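Local coordinates for protein UDP-N-acetylglucosamine pyrophosphorylase (Entamoeba histolytica, PDB 3OC9) that probably catalyses the transfer of a uridylyl group from UTP to N-acetyl-alpha-D-glucosamine 1-phosphate, giving UDP-N-acetylglucosamine and diphosphate, at residues Ile94-Met99 with Phe118-Glu123; Leu30-Lys35 with Glu85-Lys90. One frame throughout, in Å; residues are numbered along the deposited sequence.

How the contacts relate
Both contacts belong to the N-terminal part of the chain, around the parallel strands 36-41 and 95-100 of the central mixed sheet, in a family of the GT-A clan; they lie on one side of the chain's centre, and their own centres are about 17 Å apart. Contact 2 sets the end of helix 21-32 against the end of helix 68-87; contact 1 lies further along the chain, where strand 95-100 meets the loop that follows helix 105-114. Helix 68-87 leads on to strand 95-100. The two sites touch directly where Ile94 CG1 packs on Ile31 CG2 at 4.0 Å. Contact 1 is mostly buried, whereas contact 2 is at the surface.

Contact 1: residues Ile94-Met99 with Phe118-Glu123; sequences IHWFLM and FGLSSE
With CG anti to the backbone N (chi1 -178°), Trp96 sends its indole from strand 95-100 toward Leu120, while His95 has CG anti to its carbonyl carbon (chi1 -74°), which brings the imidazole to the carbonyl of Glu123. The Trp96-Leu120 meeting is apolar: CD1 of Leu120 lies at the indole's edge, near the ring plane, 4.2 Å from CE3, and the two side chains cross at about a right angle. A broad indole suits this place because its hydrocarbon edge packs against leucine while NE1 bonds to Thr40 OG1 on the neighbouring strand; Leu120, buried and branched, offers that edge a methyl group. At the other end, CE1 of His95 comes within 3.5 Å of Glu123 O, which sits near the imidazole plane at its edge. Histidine suits the spot, since it can turn a C-H to this carbonyl while ND1 is hydrogen-bonded to His126 NE2. In the loop, Ser121 OG accepts from Glu123 N at 3.1 Å, an ST turn just before strand 125-134. The strand-loop junction thus rests on van der Waals contact and a C-H edge, probably slightly polarised by the adjoining ring nitrogens, beside a carbonyl O, while His95 ND1 and Trp96 NE1 are satisfied by His126 and Thr40 on the adjoining strands.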
loop_
_atom_site.group_PDB
_atom_site.type_symbol
_atom_site.label_atom_id
_atom_site.label_comp_id
_atom_site.label_asym_id
_atom_site.label_seq_id
_atom_site.Cartn_x
_atom_site.Cartn_y
_atom_site.Cartn_z
ATOM N N ILE A 94 -2.010 -7.635 15.955
ATOM C CA ILE A 94 -1.659 -7.694 14.509
ATOM C C ILE A 94 -0.145 -7.439 14.296
ATOM O O ILE A 94 0.315 -6.321 14.483
ATOM C CB ILE A 94 -2.488 -6.651 13.654
ATOM C CG1 ILE A 94 -3.997 -6.867 13.816
ATOM C CG2 ILE A 94 -2.076 -6.730 12.137
ATOM C CD1 ILE A 94 -4.857 -5.672 13.238
ATOM N N HIS A 95 0.621 -8.462 13.903
ATOM C CA HIS A 95 2.066 -8.295 13.618
ATOM C C HIS A 95 2.284 -7.494 12.296
ATOM O O HIS A 95 1.512 -7.665 11.343
ATOM C CB HIS A 95 2.775 -9.678 13.598
ATOM C CG HIS A 95 2.973 -10.280 14.968
ATOM N ND1 HIS A 95 4.041 -9.949 15.779
ATOM C CD2 HIS A 95 2.215 -11.148 15.685
ATOM C CE1 HIS A 95 3.944 -10.601 16.928
ATOM N NE2 HIS A 95 2.836 -11.326 16.905
ATOM N N TRP A 96 3.312 -6.627 12.263
ATOM C CA TRP A 96 3.609 -5.699 11.143
ATOM C C TRP A 96 5.058 -5.908 10.672
ATOM O O TRP A 96 6.001 -5.695 11.454
ATOM C CB TRP A 96 3.389 -4.233 11.604
ATOM C CG TRP A 96 3.612 -3.110 10.573
ATOM C CD1 TRP A 96 3.838 -3.241 9.207
ATOM C CD2 TRP A 96 3.608 -1.697 10.839
ATOM N NE1 TRP A 96 3.977 -1.982 8.631
ATOM C CE2 TRP A 96 3.842 -1.027 9.604
ATOM C CE3 TRP A 96 3.428 -0.932 12.003
ATOM C CZ2 TRP A 96 3.899 0.378 9.503
ATOM C CZ3 TRP A 96 3.480 0.482 11.906
ATOM C CH2 TRP A 96 3.706 1.116 10.653
ATOM N N PHE A 97 5.221 -6.334 9.409
ATOM C CA PHE A 97 6.549 -6.615 8.816
ATOM C C PHE A 97 6.892 -5.456 7.848
ATOM O O PHE A 97 6.138 -5.194 6.894
ATOM C CB PHE A 97 6.525 -8.004 8.116
ATOM C CG PHE A 97 6.075 -9.129 9.037
ATOM C CD1 PHE A 97 6.972 -9.691 9.969
ATOM C CD2 PHE A 97 4.767 -9.608 8.997
ATOM C CE1 PHE A 97 6.555 -10.702 10.860
ATOM C CE2 PHE A 97 4.335 -10.632 9.874
ATOM C CZ PHE A 97 5.242 -11.181 10.811
ATOM N N LEU A 98 8.017 -4.772 8.113
ATOM C CA LEU A 98 8.396 -3.564 7.367
ATOM C C LEU A 98 9.675 -3.799 6.582
ATOM O O LEU A 98 10.746 -3.991 7.170
ATOM C CB LEU A 98 8.598 -2.370 8.313
ATOM C CG LEU A 98 7.369 -1.789 8.991
ATOM C CD1 LEU A 98 7.205 -2.457 10.336
ATOM C CD2 LEU A 98 7.527 -0.267 9.150
ATOM N N MET A 99 9.563 -3.787 5.249
ATOM C CA MET A 99 10.740 -4.056 4.373
ATOM C C MET A 99 11.631 -2.824 4.178
ATOM O O MET A 99 11.153 -1.755 3.766
ATOM C CB MET A 99 10.310 -4.626 3.004
ATOM C CG MET A 99 11.487 -5.152 2.148
ATOM S SD MET A 99 11.014 -6.150 0.682
ATOM C CE MET A 99 10.292 -4.909 -0.362
ATOM N N PHE A 118 4.417 4.639 19.086
ATOM C CA PHE A 118 3.093 5.264 18.949
ATOM C C PHE A 118 1.969 4.488 19.667
ATOM O O PHE A 118 0.804 4.565 19.278
ATOM C CB PHE A 118 2.736 5.540 17.453
ATOM C CG PHE A 118 3.754 6.404 16.730
ATOM C CD1 PHE A 118 3.797 7.785 16.951
ATOM C CD2 PHE A 118 4.676 5.834 15.845
ATOM C CE1 PHE A 118 4.745 8.591 16.308
ATOM C CE2 PHE A 118 5.626 6.626 15.199
ATOM C CZ PHE A 118 5.649 8.021 15.427
ATOM N N GLY A 119 2.317 3.772 20.740
ATOM C CA GLY A 119 1.310 3.014 21.508
ATOM C C GLY A 119 1.173 1.529 21.174
ATOM O O GLY A 119 0.442 0.808 21.865
ATOM N N LEU A 120 1.857 1.074 20.116
ATOM C CA LEU A 120 2.001 -0.374 19.821
ATOM C C LEU A 120 3.004 -1.046 20.778
ATOM O O LEU A 120 3.669 -0.357 21.571
ATOM C CB LEU A 120 2.406 -0.600 18.348
ATOM C CG LEU A 120 1.376 -0.163 17.282
ATOM C CD1 LEU A 120 1.987 -0.116 15.862
ATOM C CD2 LEU A 120 0.152 -1.068 17.334
ATOM N N SER A 121 3.071 -2.380 20.737
ATOM C CA SER A 121 4.078 -3.143 21.497
ATOM C C SER A 121 5.366 -3.350 20.699
ATOM O O SER A 121 5.322 -3.608 19.490
ATOM C CB SER A 121 3.506 -4.497 21.925
ATOM O OG SER A 121 4.523 -5.349 22.466
ATOM N N SER A 122 6.517 -3.287 21.376
ATOM C CA SER A 122 7.798 -3.622 20.718
ATOM C C SER A 122 7.834 -5.046 20.137
ATOM O O SER A 122 8.642 -5.338 19.251
ATOM C CB SER A 122 9.005 -3.410 21.665
ATOM O OG SER A 122 9.025 -4.386 22.705
ATOM N N GLU A 123 6.945 -5.909 20.635
ATOM C CA GLU A 123 6.931 -7.309 20.214
ATOM C C GLU A 123 6.277 -7.520 18.846
ATOM O O GLU A 123 6.453 -8.585 18.240
ATOM C CB GLU A 123 6.247 -8.181 21.272
ATOM C CG GLU A 123 6.840 -7.995 22.667
ATOM C CD GLU A 123 6.492 -9.111 23.622
ATOM O OE1 GLU A 123 5.299 -9.484 23.693
ATOM O OE2 GLU A 123 7.415 -9.604 24.316
#

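Contact 2: residues Leu30-Lys35 with Glu85-Lys90; sequences LISQGK and EYSHQK
Ser32 and Ser87 bring two helix ends together, their CA atoms 6.7 Å apart. CB of Ser32 lies 3.5 Å from OG of Ser87, and OG of Ser32 is 3.6 Å from CB of Ser87, a reciprocal arrangement in which each hydroxyl lies beside the other's methylene. Both OG atoms stand between their own backbone N and carbonyl carbon (chi1 84° for Ser32, 65° for Ser87), a position that turns them back to their own helices: Ser32 OG bonds to Glu29 O and Ser87 OG to Ala83 O. Ser87 OG also accepts from Gln89 N at 3.1 Å, forming an ST turn as the chain leaves helix 68-87. Serine suits both places, being slim enough for close approach and able to bond to the preceding helical turn. Gln89 has CG anti to its backbone N (chi1 -165°), which lays CG 4.1 Å from the carbonyl O of Ser32; the bend at chi2 only redirects the amide beyond it. Helix 21-32 ends in a Schellman motif whose positive phi is readily adopted by Gly34. Although both central residues are polar, they meet through van der Waals contact: the bonds made by the two hydroxyls go to backbone atoms of their own helix or turn, and the two ends meet by packing.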
loop_
_atom_site.group_PDB
_atom_site.type_symbol
_atom_site.label_atom_id
_atom_site.label_comp_id
_atom_site.label_asym_id
_atom_site.label_seq_id
_atom_site.Cartn_x
_atom_site.Cartn_y
_atom_site.Cartn_z
ATOM N N LEU A 30 -11.218 -13.590 12.588
ATOM C CA LEU A 30 -9.856 -13.997 12.215
ATOM C C LEU A 30 -8.758 -13.097 12.825
ATOM O O LEU A 30 -7.718 -13.614 13.284
ATOM C CB LEU A 30 -9.731 -14.134 10.677
ATOM C CG LEU A 30 -10.534 -15.314 10.083
ATOM C CD1 LEU A 30 -10.719 -15.222 8.556
ATOM C CD2 LEU A 30 -9.921 -16.669 10.463
ATOM N N ILE A 31 -8.982 -11.775 12.842
ATOM C CA ILE A 31 -8.055 -10.835 13.500
ATOM C C ILE A 31 -7.946 -11.174 15.009
ATOM O O ILE A 31 -6.840 -11.261 15.547
ATOM C CB ILE A 31 -8.486 -9.340 13.315
ATOM C CG1 ILE A 31 -8.317 -8.874 11.852
ATOM C CG2 ILE A 31 -7.709 -8.401 14.281
ATOM C CD1 ILE A 31 -9.112 -7.593 11.514
ATOM N N SER A 32 -9.095 -11.400 15.657
ATOM C CA SER A 32 -9.139 -11.750 17.103
ATOM C C SER A 32 -8.393 -13.050 17.477
ATOM O O SER A 32 -7.888 -13.173 18.611
ATOM C CB SER A 32 -10.601 -11.792 17.622
ATOM O OG SER A 32 -11.202 -13.057 17.351
ATOM N N GLN A 33 -8.320 -14.004 16.540
ATOM C CA GLN A 33 -7.633 -15.298 16.729
ATOM C C GLN A 33 -6.118 -15.254 16.454
ATOM O O GLN A 33 -5.431 -16.282 16.546
ATOM C CB GLN A 33 -8.291 -16.393 15.865
ATOM C CG GLN A 33 -9.702 -16.812 16.327
ATOM C CD GLN A 33 -10.490 -17.601 15.265
ATOM O OE1 GLN A 33 -10.089 -17.697 14.104
ATOM N NE2 GLN A 33 -11.622 -18.166 15.671
ATOM N N GLY A 34 -5.603 -14.064 16.137
ATOM C CA GLY A 34 -4.181 -13.880 15.785
ATOM C C GLY A 34 -3.785 -14.457 14.429
ATOM O O GLY A 34 -2.640 -14.890 14.228
ATOM N N LYS A 35 -4.723 -14.453 13.481
ATOM C CA LYS A 35 -4.485 -15.092 12.176
ATOM C C LYS A 35 -4.173 -14.109 11.025
ATOM O O LYS A 35 -4.171 -14.530 9.868
ATOM C CB LYS A 35 -5.659 -16.013 11.803
ATOM C CG LYS A 35 -5.865 -17.211 12.779
ATOM C CD LYS A 35 -7.021 -18.108 12.328
ATOM C CE LYS A 35 -7.189 -19.326 13.234
ATOM N NZ LYS A 35 -8.057 -20.358 12.589
ATOM N N GLU A 85 -13.665 -6.101 21.061
ATOM C CA GLU A 85 -15.052 -5.831 21.482
ATOM C C GLU A 85 -16.045 -6.868 20.925
ATOM O O GLU A 85 -17.028 -7.230 21.596
ATOM C CB GLU A 85 -15.477 -4.399 21.115
ATOM C CG GLU A 85 -14.634 -3.306 21.803
ATOM C CD GLU A 85 -15.033 -1.864 21.467
ATOM O OE1 GLU A 85 -15.778 -1.632 20.494
ATOM O OE2 GLU A 85 -14.581 -0.944 22.192
ATOM N N TYR A 86 -15.779 -7.348 19.705
ATOM C CA TYR A 86 -16.610 -8.364 19.055
ATOM C C TYR A 86 -16.499 -9.763 19.690
ATOM O O TYR A 86 -17.519 -10.404 19.976
ATOM C CB TYR A 86 -16.283 -8.429 17.550
ATOM C CG TYR A 86 -16.986 -9.540 16.783
ATOM C CD1 TYR A 86 -18.367 -9.499 16.553
ATOM C CD2 TYR A 86 -16.271 -10.639 16.294
ATOM C CE1 TYR A 86 -19.011 -10.525 15.847
ATOM C CE2 TYR A 86 -16.910 -11.665 15.584
ATOM C CZ TYR A 86 -18.276 -11.594 15.367
ATOM O OH TYR A 86 -18.908 -12.607 14.673
ATOM N N SER A 87 -15.265 -10.209 19.922
ATOM C CA SER A 87 -14.958 -11.563 20.391
ATOM C C SER A 87 -14.921 -11.726 21.919
ATOM O O SER A 87 -14.931 -12.852 22.415
ATOM C CB SER A 87 -13.589 -11.972 19.845
ATOM O OG SER A 87 -12.579 -11.134 20.404
ATOM N N HIS A 88 -14.837 -10.607 22.635
ATOM C CA HIS A 88 -14.564 -10.571 24.087
ATOM C C HIS A 88 -13.185 -11.137 24.489
ATOM O O HIS A 88 -12.974 -11.522 25.654
ATOM C CB HIS A 88 -15.718 -11.205 24.889
ATOM C CG HIS A 88 -17.029 -10.506 24.703
ATOM N ND1 HIS A 88 -17.943 -10.883 23.742
ATOM C CD2 HIS A 88 -17.570 -9.437 25.336
ATOM C CE1 HIS A 88 -18.993 -10.082 23.796
ATOM N NE2 HIS A 88 -18.793 -9.198 24.757
ATOM N N GLN A 89 -12.259 -11.173 23.528
ATOM C CA GLN A 89 -10.881 -11.653 23.729
ATOM C C GLN A 89 -9.990 -10.502 24.204
ATOM O O GLN A 89 -9.943 -9.449 23.570
ATOM C CB GLN A 89 -10.343 -12.262 22.419
ATOM C CG GLN A 89 -9.076 -13.106 22.543
ATOM C CD GLN A 89 -9.249 -14.340 23.432
ATOM O OE1 GLN A 89 -10.323 -14.952 23.479
ATOM N NE2 GLN A 89 -8.183 -14.712 24.134
ATOM N N LYS A 90 -9.287 -10.710 25.321
ATOM C CA LYS A 90 -8.564 -9.626 26.016
ATOM C C LYS A 90 -7.381 -9.029 25.245
ATOM O O LYS A 90 -7.275 -7.799 25.121
ATOM C CB LYS A 90 -8.085 -10.084 27.402
#